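Local coordinates for ribulose-1,5-bisphosphate carboxylase/oxygenase large subunit (Rhodopseudomonas palustris, PDB 3QFW), which is a Rubisco-like protein that probably binds magnesium, though its true reaction, nominally ribulose-bisphosphate carboxylation, is uncertain, at residues B[149-152]-B[153-156]; B[163-166]-B[167-171]. All blocks are in the same frame, centred on the assembly; numbering follows the deposited sequence.

Contact 1 (B[149-152]-B[153-156]); sequences ASIA and HQLA
The carbonyl oxygen Ser-150 O is gripped twice by Gln-154. The backbone Gln-154 N gives the usual helical hydrogen bond to Ser-150 O at 3.1 Å, while the side-chain amide nitrogen Gln-154 NE2 donates to the same oxygen at 2.9 Å. The two donors arrive on opposite faces of the carbonyl plane, and NE2 stands well above it, 71° out, rather than on a lone pair. Gln-154 manages this by leaving the helix with CG opposite its own carbonyl carbon, running on extended, and then turning its amide at chi3 (71°) so that NE2 faces back one helical turn. CD1 of Ile-151 approaches the amide end, 4.0 Å from Gln-154 NE2, the two side chains crossing at a slant. Further round the helix, Ile-151 and Leu-155 run side by side and point the same way, CG2 of Ile-151 touching CD1 of Leu-155 at 3.7 Å. On another flank, Ala-149 and His-153 meet helix 177-195, where His-153 ND1 is hydrogen-bonded to Ala-187 O. Along the backbone the i to i+4 bonds continue, the shortest from Ala-156 N to Ala-152 O at 2.8 Å. The chemistry is divided by direction: the Ile-151 and Leu-155 branches rest on Leu-138 of strand 133-138, Leu-155 also touching helix 353-366, whereas the glutamine amide is folded onto the backbone, its rotation restrained by a carbonyl that already serves the helix.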
ATOM      1  N   ALA B 149      22.418  -7.559  18.836  1.00 42.05           N
ATOM      2  CA  ALA B 149      23.549  -8.372  18.376  1.00 42.80           C
ATOM      3  C   ALA B 149      23.765  -9.618  19.229  1.00 39.62           C
ATOM      4  O   ALA B 149      24.027 -10.701  18.704  1.00 41.58           O
ATOM      5  CB  ALA B 149      24.825  -7.536  18.330  1.00 43.23           C
ATOM      6  N   SER B 150      23.657  -9.451  20.542  1.00 39.33           N
ATOM      7  CA  SER B 150      23.829 -10.550  21.488  1.00 42.04           C
ATOM      8  C   SER B 150      22.790 -11.643  21.246  1.00 42.27           C
ATOM      9  O   SER B 150      23.113 -12.834  21.252  1.00 37.90           O
ATOM     10  CB  SER B 150      23.750 -10.030  22.928  1.00 39.44           C
ATOM     11  OG  SER B 150      23.620 -11.088  23.861  1.00 46.58           O
ATOM     12  N   ILE B 151      21.545 -11.227  21.025  1.00 40.42           N
ATOM     13  CA  ILE B 151      20.460 -12.152  20.715  1.00 38.09           C
ATOM     14  C   ILE B 151      20.731 -12.900  19.419  1.00 37.15           C
ATOM     15  O   ILE B 151      20.620 -14.133  19.364  1.00 39.08           O
ATOM     16  CB  ILE B 151      19.114 -11.419  20.571  1.00 39.42           C
ATOM     17  CG1 ILE B 151      18.695 -10.809  21.908  1.00 40.81           C
ATOM     18  CG2 ILE B 151      18.049 -12.374  20.046  1.00 39.05           C
ATOM     19  CD1 ILE B 151      18.704 -11.793  23.054  1.00 41.71           C
ATOM     20  N   ALA B 152      21.083 -12.157  18.374  1.00 36.73           N
ATOM     21  CA  ALA B 152      21.405 -12.763  17.085  1.00 35.89           C
ATOM     22  C   ALA B 152      22.500 -13.811  17.224  1.00 39.36           C
ATOM     23  O   ALA B 152      22.448 -14.877  16.600  1.00 34.25           O
ATOM     24  CB  ALA B 152      21.830 -11.707  16.089  1.00 36.83           C
ATOM     25  N   HIS B 153      23.499 -13.499  18.043  1.00 43.35           N
ATOM     26  CA  HIS B 153      24.629 -14.398  18.251  1.00 36.06           C
ATOM     27  C   HIS B 153      24.144 -15.719  18.849  1.00 39.32           C
ATOM     28  O   HIS B 153      24.536 -16.805  18.407  1.00 37.40           O
ATOM     29  CB  HIS B 153      25.669 -13.732  19.155  1.00 35.47           C
ATOM     30  CG  HIS B 153      26.960 -14.492  19.263  1.00 43.29           C
ATOM     31  ND1 HIS B 153      27.936 -14.450  18.289  1.00 37.75           N
ATOM     32  CD2 HIS B 153      27.436 -15.304  20.237  1.00 40.12           C
ATOM     33  CE1 HIS B 153      28.959 -15.201  18.660  1.00 40.05           C
ATOM     34  NE2 HIS B 153      28.677 -15.733  19.836  1.00 43.21           N
ATOM     35  N   GLN B 154      23.280 -15.621  19.855  1.00 39.00           N
ATOM     36  CA  GLN B 154      22.740 -16.811  20.493  1.00 36.69           C
ATOM     37  C   GLN B 154      21.896 -17.625  19.512  1.00 38.49           C
ATOM     38  O   GLN B 154      21.998 -18.840  19.466  1.00 38.44           O
ATOM     39  CB  GLN B 154      21.957 -16.449  21.753  1.00 37.71           C
ATOM     40  CG  GLN B 154      22.825 -15.797  22.820  1.00 40.87           C
ATOM     41  CD  GLN B 154      22.021 -15.035  23.859  1.00 44.59           C
ATOM     42  OE1 GLN B 154      21.336 -15.627  24.694  1.00 46.42           O
ATOM     43  NE2 GLN B 154      22.104 -13.709  23.810  1.00 46.47           N
ATOM     44  N   LEU B 155      21.081 -16.951  18.705  1.00 36.25           N
ATOM     45  CA  LEU B 155      20.271 -17.655  17.714  1.00 35.82           C
ATOM     46  C   LEU B 155      21.150 -18.378  16.686  1.00 33.52           C
ATOM     47  O   LEU B 155      20.960 -19.564  16.410  1.00 33.45           O
ATOM     48  CB  LEU B 155      19.308 -16.680  17.023  1.00 34.74           C
ATOM     49  CG  LEU B 155      18.310 -16.039  17.990  1.00 34.14           C
ATOM     50  CD1 LEU B 155      17.614 -14.825  17.353  1.00 37.38           C
ATOM     51  CD2 LEU B 155      17.300 -17.069  18.476  1.00 32.93           C
ATOM     52  N   ALA B 156      22.118 -17.656  16.132  1.00 34.73           N
ATOM     53  CA  ALA B 156      22.990 -18.209  15.100  1.00 30.49           C
ATOM     54  C   ALA B 156      23.820 -19.368  15.655  1.00 37.29           C
ATOM     55  O   ALA B 156      24.083 -20.352  14.960  1.00 34.84           O
ATOM     56  CB  ALA B 156      23.889 -17.114  14.528  1.00 31.47           C
TER

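Contact 2 (B[163-166]-B[167-171])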
ATOM      1  N   ILE B 163      18.115 -15.084  10.336  1.00 30.21           N
ATOM      2  CA  ILE B 163      17.774 -14.149  11.385  1.00 33.44           C
ATOM      3  C   ILE B 163      17.315 -12.867  10.713  1.00 30.84           C
ATOM      4  O   ILE B 163      18.029 -12.286   9.898  1.00 29.64           O
ATOM      5  CB  ILE B 163      18.978 -13.882  12.287  1.00 31.78           C
ATOM      6  CG1 ILE B 163      19.431 -15.205  12.932  1.00 31.43           C
ATOM      7  CG2 ILE B 163      18.643 -12.818  13.331  1.00 33.26           C
ATOM      8  CD1 ILE B 163      20.594 -15.070  13.861  1.00 35.19           C
ATOM      9  N   LYS B 164      16.097 -12.459  11.036  1.00 34.57           N
ATOM     10  CA  LYS B 164      15.513 -11.269  10.438  1.00 30.83           C
ATOM     11  C   LYS B 164      15.257 -10.235  11.520  1.00 33.53           C
ATOM     12  O   LYS B 164      15.028 -10.581  12.679  1.00 33.10           O
ATOM     13  CB  LYS B 164      14.190 -11.624   9.750  1.00 36.51           C
ATOM     14  CG  LYS B 164      13.109 -12.092  10.729  1.00 34.16           C
ATOM     15  CD  LYS B 164      11.845 -12.572  10.027  1.00 39.92           C
ATOM     16  CE  LYS B 164      10.972 -11.434   9.528  1.00 33.43           C
ATOM     17  NZ  LYS B 164      10.458 -10.508  10.612  1.00 40.52           N
ATOM     18  N   ASP B 165      15.288  -8.962  11.135  1.00 35.74           N
ATOM     19  CA  ASP B 165      14.820  -7.897  12.003  1.00 32.96           C
ATOM     20  C   ASP B 165      13.337  -8.083  12.279  1.00 33.28           C
ATOM     21  O   ASP B 165      12.592  -8.598  11.447  1.00 31.41           O
ATOM     22  CB  ASP B 165      14.997  -6.539  11.329  1.00 31.28           C
ATOM     23  CG  ASP B 165      16.367  -5.938  11.553  1.00 34.81           C
ATOM     24  OD1 ASP B 165      17.147  -6.493  12.357  1.00 35.23           O
ATOM     25  OD2 ASP B 165      16.656  -4.895  10.924  1.00 31.76           O
ATOM     26  N   ASP B 166      12.913  -7.678  13.464  1.00 32.89           N
ATOM     27  CA  ASP B 166      11.516  -7.343  13.662  1.00 36.49           C
ATOM     28  C   ASP B 166      11.152  -6.447  12.472  1.00 31.46           C
ATOM     29  O   ASP B 166      11.958  -5.621  12.034  1.00 30.75           O
ATOM     30  CB  ASP B 166      11.354  -6.595  14.984  1.00 36.47           C
ATOM     31  CG  ASP B 166       9.921  -6.196  15.266  1.00 41.42           C
ATOM     32  OD1 ASP B 166       9.250  -5.656  14.370  1.00 40.76           O
ATOM     33  OD2 ASP B 166       9.460  -6.428  16.395  1.00 46.52           O
ATOM     34  N   HIS B 167       9.964  -6.637  11.915  1.00 32.09           N
ATOM     35  CA  HIS B 167       9.558  -5.830  10.768  1.00 34.17           C
ATOM     36  C   HIS B 167       9.340  -4.388  11.213  1.00 33.67           C
ATOM     37  O   HIS B 167       9.277  -3.474  10.390  1.00 32.69           O
ATOM     38  CB  HIS B 167       8.264  -6.354  10.165  1.00 35.07           C
ATOM     39  CG  HIS B 167       7.044  -5.880  10.882  1.00 32.18           C
ATOM     40  ND1 HIS B 167       6.339  -4.760  10.487  1.00 37.41           N
ATOM     41  CD2 HIS B 167       6.423  -6.347  11.988  1.00 34.14           C
ATOM     42  CE1 HIS B 167       5.328  -4.569  11.315  1.00 33.85           C
ATOM     43  NE2 HIS B 167       5.355  -5.520  12.233  1.00 38.12           N
ATOM     44  N   GLY B 168       9.195  -4.207  12.521  1.00 33.52           N
ATOM     45  CA  GLY B 168       9.014  -2.895  13.112  1.00 32.92           C
ATOM     46  C   GLY B 168      10.304  -2.122  13.264  1.00 31.93           C
ATOM     47  O   GLY B 168      10.295  -0.909  13.490  1.00 33.07           O
ATOM     48  N   LEU B 169      11.424  -2.817  13.133  1.00 33.31           N
ATOM     49  CA  LEU B 169      12.723  -2.171  13.219  1.00 30.32           C
ATOM     50  C   LEU B 169      13.014  -1.451  11.921  1.00 31.48           C
ATOM     51  O   LEU B 169      12.944  -2.036  10.839  1.00 34.78           O
ATOM     52  CB  LEU B 169      13.825  -3.190  13.521  1.00 30.50           C
ATOM     53  CG  LEU B 169      13.965  -3.626  14.976  1.00 31.82           C
ATOM     54  CD1 LEU B 169      14.788  -4.907  15.065  1.00 34.01           C
ATOM     55  CD2 LEU B 169      14.606  -2.528  15.814  1.00 32.80           C
ATOM     56  N   ALA B 170      13.325  -0.169  12.028  1.00 34.96           N
ATOM     57  CA  ALA B 170      13.646   0.616  10.851  1.00 33.65           C
ATOM     58  C   ALA B 170      14.900   1.427  11.109  1.00 36.47           C
ATOM     59  O   ALA B 170      15.998   0.892  11.086  1.00 33.68           O
ATOM     60  CB  ALA B 170      12.475   1.511  10.464  1.00 33.74           C
ATOM     61  N   ASP B 171      14.738   2.717  11.373  1.00 36.12           N
ATOM     62  CA  ASP B 171      15.892   3.586  11.552  1.00 35.46           C
ATOM     63  C   ASP B 171      15.705   4.460  12.792  1.00 38.90           C
ATOM     64  O   ASP B 171      16.099   5.624  12.817  1.00 37.83           O
ATOM     65  CB  ASP B 171      16.092   4.426  10.288  1.00 36.57           C
ATOM     66  CG  ASP B 171      17.494   5.008  10.169  1.00 40.79           C
ATOM     67  OD1 ASP B 171      18.436   4.507  10.829  1.00 37.47           O
ATOM     68  OD2 ASP B 171      17.644   5.970   9.382  1.00 38.83           O
TER
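Lys-164 donates a hydrogen bond from NZ to Asp-165 O at 3.0 Å. Its chain bends at chi3 and chi4 (-77° and -61°), which curls NZ forward to the carbonyl of the next residue and leaves it near the turn, 4.1 Å from His-167 N. Asp-165 faces Leu-169: the two side chains cross at about a right angle, and the leucine methyl CD1 lies 3.9 Å from Asp-165 OD1. The carboxylate itself is held from elsewhere, by Tyr-201 OH on OD1 and by Arg-180 and the backbone N of Asn-204 on OD2. Asp-166 then opens a type I beta turn that ends at Leu-169, whose N bonds to Asp-166 O at 3.1 Å from well above the carbonyl plane. With CG opposite its own backbone N (chi1 180°), the Asp-166 side chain leans into this turn. OD1 points at Gly-168 N, but their 2.3 Å separation is too short to be trusted in detail. CB of the same aspartate packs against Leu-169 CD1 at 3.8 Å. The second subunit reaches the turn too, Asn-85 of that chain donating to His-167 O, while the His-167 ring stacks on His-254. In true Rubiscos a Lys-Asp-Asp-Glu run ends this barrel strand, and magnesium is bound by the carbamylated lysine, the second aspartate and the glutamate. Lys-164, Asp-166 and His-167 stand at those positions; the lysine carries no carbamate in this model and histidine replaces the glutamate, a variant of the Rubisco-type strand-end motif.

In the fold
Contact 1 comes first along the chain, within helix 145-157, and contact 2 follows at the end of strand 162-165 and in the loop leading on to helix 177-195; their centres lie 14 Å apart. Helix and strand belong to one beta-alpha-beta unit; strand 133-138 is the first strand of that unit, in the TIM-barrel catalytic domain. The two contacts meet directly where CD1 of Ile-163 packs 3.3 Å from Ala-152 O and 3.8 Å from Leu-155 CB. Contact 1 thus lies on the outer helical layer, and contact 2 at the strand end, where in this family the metal site and the subunit interface come together.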